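Local coordinates for protein mitochondrial enolase superfamily member 1 (Homo sapiens, PDB 4A35) that catalyses the magnesium-dependent dehydration of L-fuconate to 2-keto-3-deoxy-L-fuconate, a step in the breakdown of L-fucose, at residues F314-Q319 and M345-I351; L323-D329 and I351-H356. One frame throughout, in Å; residues are numbered along the deposited sequence.

Contact 1 of 2, residues F314-Q319 and M345-I351; sequences FKQLLQ and MAKKFEI
Leu-318 and Phe-349 meet in a CH-pi contact, a clear case of an aliphatic carbon seated over an aromatic face: CB of Leu-318 lies 3.6 Å from the centroid of the Phe-349 ring, only 11° off the ring normal. The same leucine also supplies most of the apolar packing. With CG anti to the carbonyl carbon (chi1 -70°), its two methyls divide between two partners: CD1 rests 3.7 Å from CB of Met-345, while CD2 reaches 3.6 Å from CG1 of Ile-351, the leucine and isoleucine side chains running past each other in opposite directions. Met-345 bends at its last torsion (chi3 -66°) and lays its SD 3.8 Å from CB of Lys-315.

These are neighbouring outer helices of the enolase-superfamily barrel domain, 311-319 and 335-348. The second ends in a Schellman motif: Glu-350 takes a positive phi, and the amide of Ile-351 turns back to O of Ala-346, which brings Ile-351 alongside CD2 of Leu-318.

The Lys-315 chain leads away from Met-345 to ion pairs with Asp-158 and with Asp-284 of the second subunit. Gln-316 hydrogen-bonds the backbone of that subunit, through NE2 to O of its Asp-283 and through OE1 to N of its Leu-286.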
loop_
_atom_site.group_PDB
_atom_site.type_symbol
_atom_site.label_atom_id
_atom_site.label_comp_id
_atom_site.label_asym_id
_atom_site.label_seq_id
_atom_site.Cartn_x
_atom_site.Cartn_y
_atom_site.Cartn_z
ATOM N N PHE A 314 -6.361 9.818 -3.290
ATOM C CA PHE A 314 -7.257 10.623 -4.145
ATOM C C PHE A 314 -7.434 12.059 -3.603
ATOM O O PHE A 314 -7.480 13.019 -4.371
ATOM C CB PHE A 314 -8.608 9.954 -4.300
ATOM C CG PHE A 314 -8.576 8.879 -5.382
ATOM C CD1 PHE A 314 -8.300 9.211 -6.719
ATOM C CD2 PHE A 314 -8.849 7.561 -5.072
ATOM C CE1 PHE A 314 -8.316 8.221 -7.723
ATOM C CE2 PHE A 314 -8.893 6.577 -6.077
ATOM C CZ PHE A 314 -8.620 6.914 -7.391
ATOM N N LYS A 315 -7.561 12.202 -2.299
ATOM C CA LYS A 315 -7.709 13.532 -1.711
ATOM C C LYS A 315 -6.552 14.435 -2.114
ATOM O O LYS A 315 -6.772 15.549 -2.568
ATOM C CB LYS A 315 -7.829 13.463 -0.173
ATOM C CG LYS A 315 -7.766 14.868 0.487
ATOM C CD LYS A 315 -7.743 14.758 1.991
ATOM C CE LYS A 315 -6.355 14.386 2.568
ATOM N NZ LYS A 315 -6.251 14.803 4.012
ATOM N N GLN A 316 -5.336 13.933 -2.017
ATOM C CA GLN A 316 -4.138 14.744 -2.343
ATOM C C GLN A 316 -4.033 14.993 -3.829
ATOM O O GLN A 316 -3.637 16.092 -4.210
ATOM C CB GLN A 316 -2.867 14.079 -1.811
ATOM C CG GLN A 316 -2.875 14.054 -0.235
ATOM C CD GLN A 316 -1.721 13.165 0.166
ATOM O OE1 GLN A 316 -0.623 13.665 0.361
ATOM N NE2 GLN A 316 -1.944 11.835 0.183
ATOM N N LEU A 317 -4.443 14.008 -4.676
ATOM C CA LEU A 317 -4.472 14.238 -6.143
ATOM C C LEU A 317 -5.395 15.425 -6.494
ATOM O O LEU A 317 -5.060 16.253 -7.344
ATOM C CB LEU A 317 -4.978 12.970 -6.892
ATOM C CG LEU A 317 -3.969 11.788 -6.892
ATOM C CD1 LEU A 317 -4.688 10.481 -7.361
ATOM C CD2 LEU A 317 -2.706 12.122 -7.792
ATOM N N LEU A 318 -6.529 15.527 -5.788
ATOM C CA LEU A 318 -7.499 16.620 -5.982
ATOM C C LEU A 318 -6.897 17.925 -5.384
ATOM O O LEU A 318 -6.970 18.969 -6.011
ATOM C CB LEU A 318 -8.838 16.258 -5.336
ATOM C CG LEU A 318 -9.615 15.118 -6.087
ATOM C CD1 LEU A 318 -10.743 14.582 -5.238
ATOM C CD2 LEU A 318 -10.120 15.622 -7.454
ATOM N N GLN A 319 -6.334 17.849 -4.169
ATOM C CA GLN A 319 -5.714 19.021 -3.491
ATOM C C GLN A 319 -4.603 19.674 -4.338
ATOM O O GLN A 319 -4.575 20.902 -4.461
ATOM C CB GLN A 319 -5.153 18.645 -2.139
ATOM C CG GLN A 319 -6.243 18.469 -1.106
ATOM C CD GLN A 319 -5.684 17.958 0.199
ATOM O OE1 GLN A 319 -4.885 17.024 0.231
ATOM N NE2 GLN A 319 -6.037 18.625 1.295
ATOM N N MET A 345 -15.755 13.506 -3.098
ATOM C CA MET A 345 -14.608 14.438 -3.139
ATOM C C MET A 345 -14.397 14.994 -4.557
ATOM O O MET A 345 -14.187 16.180 -4.716
ATOM C CB MET A 345 -13.301 13.757 -2.679
ATOM C CG MET A 345 -13.219 13.563 -1.146
ATOM S SD MET A 345 -11.556 13.082 -0.628
ATOM C CE MET A 345 -11.428 11.429 -1.424
ATOM N N ALA A 346 -14.525 14.126 -5.613
ATOM C CA ALA A 346 -14.314 14.558 -7.002
ATOM C C ALA A 346 -15.353 15.637 -7.364
ATOM O O ALA A 346 -15.008 16.604 -8.024
ATOM C CB ALA A 346 -14.467 13.345 -7.933
ATOM N N LYS A 347 -16.623 15.466 -6.942
ATOM C CA LYS A 347 -17.665 16.504 -7.191
ATOM C C LYS A 347 -17.320 17.824 -6.433
ATOM O O LYS A 347 -17.429 18.911 -7.018
ATOM C CB LYS A 347 -19.059 15.982 -6.777
ATOM C CG LYS A 347 -20.228 16.968 -7.003
ATOM C CD LYS A 347 -20.235 17.625 -8.387
ATOM C CE LYS A 347 -21.498 18.422 -8.500
ATOM N NZ LYS A 347 -21.375 19.408 -9.607
ATOM N N LYS A 348 -16.949 17.711 -5.144
ATOM C CA LYS A 348 -16.532 18.842 -4.276
ATOM C C LYS A 348 -15.411 19.657 -4.977
ATOM O O LYS A 348 -15.487 20.896 -5.004
ATOM C CB LYS A 348 -16.079 18.328 -2.880
ATOM C CG LYS A 348 -15.663 19.446 -1.893
ATOM C CD LYS A 348 -16.874 20.030 -1.139
ATOM C CE LYS A 348 -16.626 21.359 -0.433
ATOM N NZ LYS A 348 -15.585 21.257 0.590
ATOM N N PHE A 349 -14.461 18.957 -5.656
ATOM C CA PHE A 349 -13.380 19.585 -6.413
ATOM C C PHE A 349 -13.751 19.847 -7.900
ATOM O O PHE A 349 -12.896 20.338 -8.667
ATOM C CB PHE A 349 -12.117 18.699 -6.336
ATOM C CG PHE A 349 -11.358 18.841 -5.040
ATOM C CD1 PHE A 349 -11.698 18.069 -3.921
ATOM C CD2 PHE A 349 -10.296 19.747 -4.929
ATOM C CE1 PHE A 349 -10.993 18.216 -2.706
ATOM C CE2 PHE A 349 -9.586 19.889 -3.720
ATOM C CZ PHE A 349 -9.924 19.112 -2.621
ATOM N N GLU A 350 -15.009 19.468 -8.324
ATOM C CA GLU A 350 -15.476 19.642 -9.708
ATOM C C GLU A 350 -14.517 18.965 -10.739
ATOM O O GLU A 350 -14.149 19.561 -11.761
ATOM C CB GLU A 350 -15.711 21.148 -10.036
ATOM C CG GLU A 350 -16.910 21.721 -9.305
ATOM C CD GLU A 350 -18.256 21.123 -9.680
ATOM O OE1 GLU A 350 -18.394 20.550 -10.786
ATOM O OE2 GLU A 350 -19.203 21.298 -8.885
ATOM N N ILE A 351 -14.102 17.727 -10.428
ATOM C CA ILE A 351 -13.225 16.913 -11.269
ATOM C C ILE A 351 -14.064 15.732 -11.808
ATOM O O ILE A 351 -14.718 15.041 -11.018
ATOM C CB ILE A 351 -11.925 16.450 -10.535
ATOM C CG1 ILE A 351 -11.007 17.716 -10.243
ATOM C CG2 ILE A 351 -11.176 15.410 -11.320
ATOM C CD1 ILE A 351 -10.507 18.483 -11.522
#

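Contact 2 of 2, residues L323-D329 and I351-H356; sequences LQFLQID and IPVCPH
N of Leu-326 donates to O of Pro-352 (2.9 Å), and O of Leu-326 in turn accepts the amide of Cys-354. That carbonyl is met a second time by CA of Val-353, a CH...O contact of 3.2 Å. Farther along, O of Ile-328 takes the amide of His-356, whereas N of Ile-328, buried here, has no partner in the model. The single bridge between Leu-326 and Val-353 extends the parallel barrel wall beyond strand 325-326, whose other edge pairs with strand 301-304; this is the TIM-barrel-like domain of the mandelate racemase family.

At the active-site end, ND1 of His-356 donates to OD1 of Asp-329 over 2.6 Å. Both residues carry CG opposite the backbone N (chi1 -176° in Asp-329, 166° in His-356), which lays the side chains side by side. The oxygen lies in the imidazole plane but is approached on its anti side, and the carboxylate is turned 44° from the ring. Water 2 bridges OD1 of Asp-329, weakly, and O of His-356, while OD2 of Asp-329 accepts the amide of Cys-331. His-356 is a predicted active-site residue, its side chain about 4 Å from a bound magnesium ion. A leucine at this position would probably leave OD1 of Asp-329 without its imidazole donor and the carboxylate less firmly oriented. NE2 of Gln-327 hydrogen-bonds Glu-277, a magnesium ligand, and more weakly water 1, whose O also lies 2.8 Å from O of Pro-355.

On the flanks, CG1 of Ile-328 lies 3.8 Å from CG1 of Val-353, and SG of Cys-354 3.9 Å from CD2 of Phe-325.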
loop_
_atom_site.group_PDB
_atom_site.type_symbol
_atom_site.label_atom_id
_atom_site.label_comp_id
_atom_site.label_asym_id
_atom_site.label_seq_id
_atom_site.Cartn_x
_atom_site.Cartn_y
_atom_site.Cartn_z
ATOM N N LEU A 323 -4.710 15.976 -11.543
ATOM C CA LEU A 323 -5.328 15.144 -12.590
ATOM C C LEU A 323 -6.569 15.864 -13.200
ATOM O O LEU A 323 -7.266 16.609 -12.503
ATOM C CB LEU A 323 -5.695 13.734 -12.039
ATOM C CG LEU A 323 -6.920 13.573 -11.074
ATOM C CD1 LEU A 323 -6.998 12.132 -10.535
ATOM C CD2 LEU A 323 -6.914 14.588 -9.894
ATOM N N GLN A 324 -6.822 15.626 -14.462
ATOM C CA GLN A 324 -8.000 16.193 -15.147
ATOM C C GLN A 324 -9.155 15.172 -15.152
ATOM O O GLN A 324 -10.305 15.563 -15.360
ATOM C CB GLN A 324 -7.656 16.616 -16.592
ATOM C CG GLN A 324 -6.853 17.930 -16.674
ATOM C CD GLN A 324 -5.553 17.912 -15.883
ATOM O OE1 GLN A 324 -4.631 17.124 -16.145
ATOM N NE2 GLN A 324 -5.469 18.745 -14.843
ATOM N N PHE A 325 -8.840 13.865 -14.993
ATOM C CA PHE A 325 -9.846 12.779 -15.005
ATOM C C PHE A 325 -9.487 11.810 -13.911
ATOM O O PHE A 325 -8.326 11.357 -13.822
ATOM C CB PHE A 325 -9.853 12.038 -16.351
ATOM C CG PHE A 325 -9.977 12.958 -17.551
ATOM C CD1 PHE A 325 -8.834 13.496 -18.160
ATOM C CD2 PHE A 325 -11.223 13.215 -18.122
ATOM C CE1 PHE A 325 -8.940 14.279 -19.326
ATOM C CE2 PHE A 325 -11.330 14.013 -19.275
ATOM C CZ PHE A 325 -10.188 14.546 -19.864
ATOM N N LEU A 326 -10.453 11.565 -13.035
ATOM C CA LEU A 326 -10.193 10.718 -11.852
ATOM C C LEU A 326 -10.767 9.359 -12.097
ATOM O O LEU A 326 -11.963 9.215 -12.307
ATOM C CB LEU A 326 -10.797 11.425 -10.610
ATOM C CG LEU A 326 -10.454 10.774 -9.246
ATOM C CD1 LEU A 326 -10.539 11.815 -8.125
ATOM C CD2 LEU A 326 -11.440 9.603 -8.940
ATOM N N GLN A 327 -9.918 8.321 -11.979
ATOM C CA GLN A 327 -10.386 6.977 -12.316
ATOM C C GLN A 327 -10.581 6.112 -11.080
ATOM O O GLN A 327 -9.646 5.477 -10.622
ATOM C CB GLN A 327 -9.392 6.338 -13.305
ATOM C CG GLN A 327 -9.285 7.297 -14.536
ATOM C CD GLN A 327 -8.246 6.934 -15.495
ATOM O OE1 GLN A 327 -7.066 6.829 -15.136
ATOM N NE2 GLN A 327 -8.664 6.771 -16.745
ATOM N N ILE A 328 -11.834 6.023 -10.620
ATOM C CA ILE A 328 -12.153 5.126 -9.522
ATOM C C ILE A 328 -12.039 3.662 -9.976
ATOM O O ILE A 328 -12.117 3.354 -11.163
ATOM C CB ILE A 328 -13.580 5.397 -8.945
ATOM C CG1 ILE A 328 -14.710 5.125 -9.980
ATOM C CG2 ILE A 328 -13.645 6.773 -8.168
ATOM C CD1 ILE A 328 -16.244 5.111 -9.378
ATOM N N ASP A 329 -11.834 2.765 -9.005
ATOM C CA ASP A 329 -11.859 1.340 -9.257
ATOM C C ASP A 329 -12.700 0.692 -8.142
ATOM O O ASP A 329 -12.512 0.981 -6.952
ATOM C CB ASP A 329 -10.469 0.725 -9.352
ATOM C CG ASP A 329 -10.634 -0.756 -9.719
ATOM O OD1 ASP A 329 -10.728 -1.059 -10.920
ATOM O OD2 ASP A 329 -10.704 -1.597 -8.795
ATOM N N ILE A 351 -14.102 17.727 -10.428
ATOM C CA ILE A 351 -13.225 16.913 -11.269
ATOM C C ILE A 351 -14.064 15.732 -11.808
ATOM O O ILE A 351 -14.718 15.041 -11.018
ATOM C CB ILE A 351 -11.925 16.450 -10.535
ATOM C CG1 ILE A 351 -11.007 17.716 -10.243
ATOM C CG2 ILE A 351 -11.176 15.410 -11.320
ATOM C CD1 ILE A 351 -10.507 18.483 -11.522
ATOM N N PRO A 352 -14.042 15.482 -13.138
ATOM C CA PRO A 352 -14.851 14.357 -13.691
ATOM C C PRO A 352 -14.274 12.997 -13.345
ATOM O O PRO A 352 -13.049 12.789 -13.352
ATOM C CB PRO A 352 -14.802 14.592 -15.215
ATOM C CG PRO A 352 -13.479 15.291 -15.451
ATOM C CD PRO A 352 -13.335 16.208 -14.220
ATOM N N VAL A 353 -15.195 12.043 -13.079
ATOM C CA VAL A 353 -14.831 10.670 -12.764
ATOM C C VAL A 353 -15.047 9.829 -14.044
ATOM O O VAL A 353 -16.159 9.820 -14.633
ATOM C CB VAL A 353 -15.606 10.086 -11.531
ATOM C CG1 VAL A 353 -15.297 8.607 -11.292
ATOM C CG2 VAL A 353 -15.313 10.888 -10.267
ATOM N N CYS A 354 -13.993 9.092 -14.421
ATOM C CA CYS A 354 -13.960 8.170 -15.592
ATOM C C CYS A 354 -13.510 6.813 -15.092
ATOM O O CYS A 354 -12.306 6.547 -14.942
ATOM C CB CYS A 354 -13.036 8.709 -16.675
ATOM S SG CYS A 354 -13.635 10.247 -17.425
ATOM N N PRO A 355 -14.460 5.958 -14.692
ATOM C CA PRO A 355 -14.047 4.725 -13.996
ATOM C C PRO A 355 -13.101 3.824 -14.791
ATOM O O PRO A 355 -13.179 3.747 -16.031
ATOM C CB PRO A 355 -15.379 3.980 -13.785
ATOM C CG PRO A 355 -16.371 5.083 -13.646
ATOM C CD PRO A 355 -15.937 6.138 -14.661
ATOM N N HIS A 356 -12.247 3.108 -14.056
ATOM C CA HIS A 356 -11.463 2.037 -14.611
ATOM C C HIS A 356 -12.357 0.791 -14.628
ATOM O O HIS A 356 -13.170 0.563 -13.713
ATOM C CB HIS A 356 -10.171 1.795 -13.777
ATOM C CG HIS A 356 -9.465 0.498 -14.067
ATOM N ND1 HIS A 356 -9.551 -0.593 -13.189
ATOM C CD2 HIS A 356 -8.663 0.154 -15.100
ATOM C CE1 HIS A 356 -8.795 -1.549 -13.719
ATOM N NE2 HIS A 356 -8.229 -1.146 -14.853
HETATM O O HOH W 1 -11.024 5.004 -17.393
HETATM O O HOH W 2 -13.508 -1.010 -11.424
#

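Followed from the N terminus, the chain runs through helix 311-319, strand 325-326 and helix 335-348 into the loop that holds His-356, and its segments alternate: 314-319 opens contact 1, 323-329 opens contact 2, 345-351 closes the first and 351-356 the second. The two closures therefore cross, without nesting, and share Ile-351, the residue at which the chain, having left helix 335-348, turns in beside strand 325-326. Contact 1 joins helices of the outer layer; contact 2 joins inner backbone segments and ends at the active site. Between these layers Phe-314 CE1 packs 3.6 Å from Leu-326 CD2, and Ala-346 CB lies 3.5 Å from Val-353 CG2.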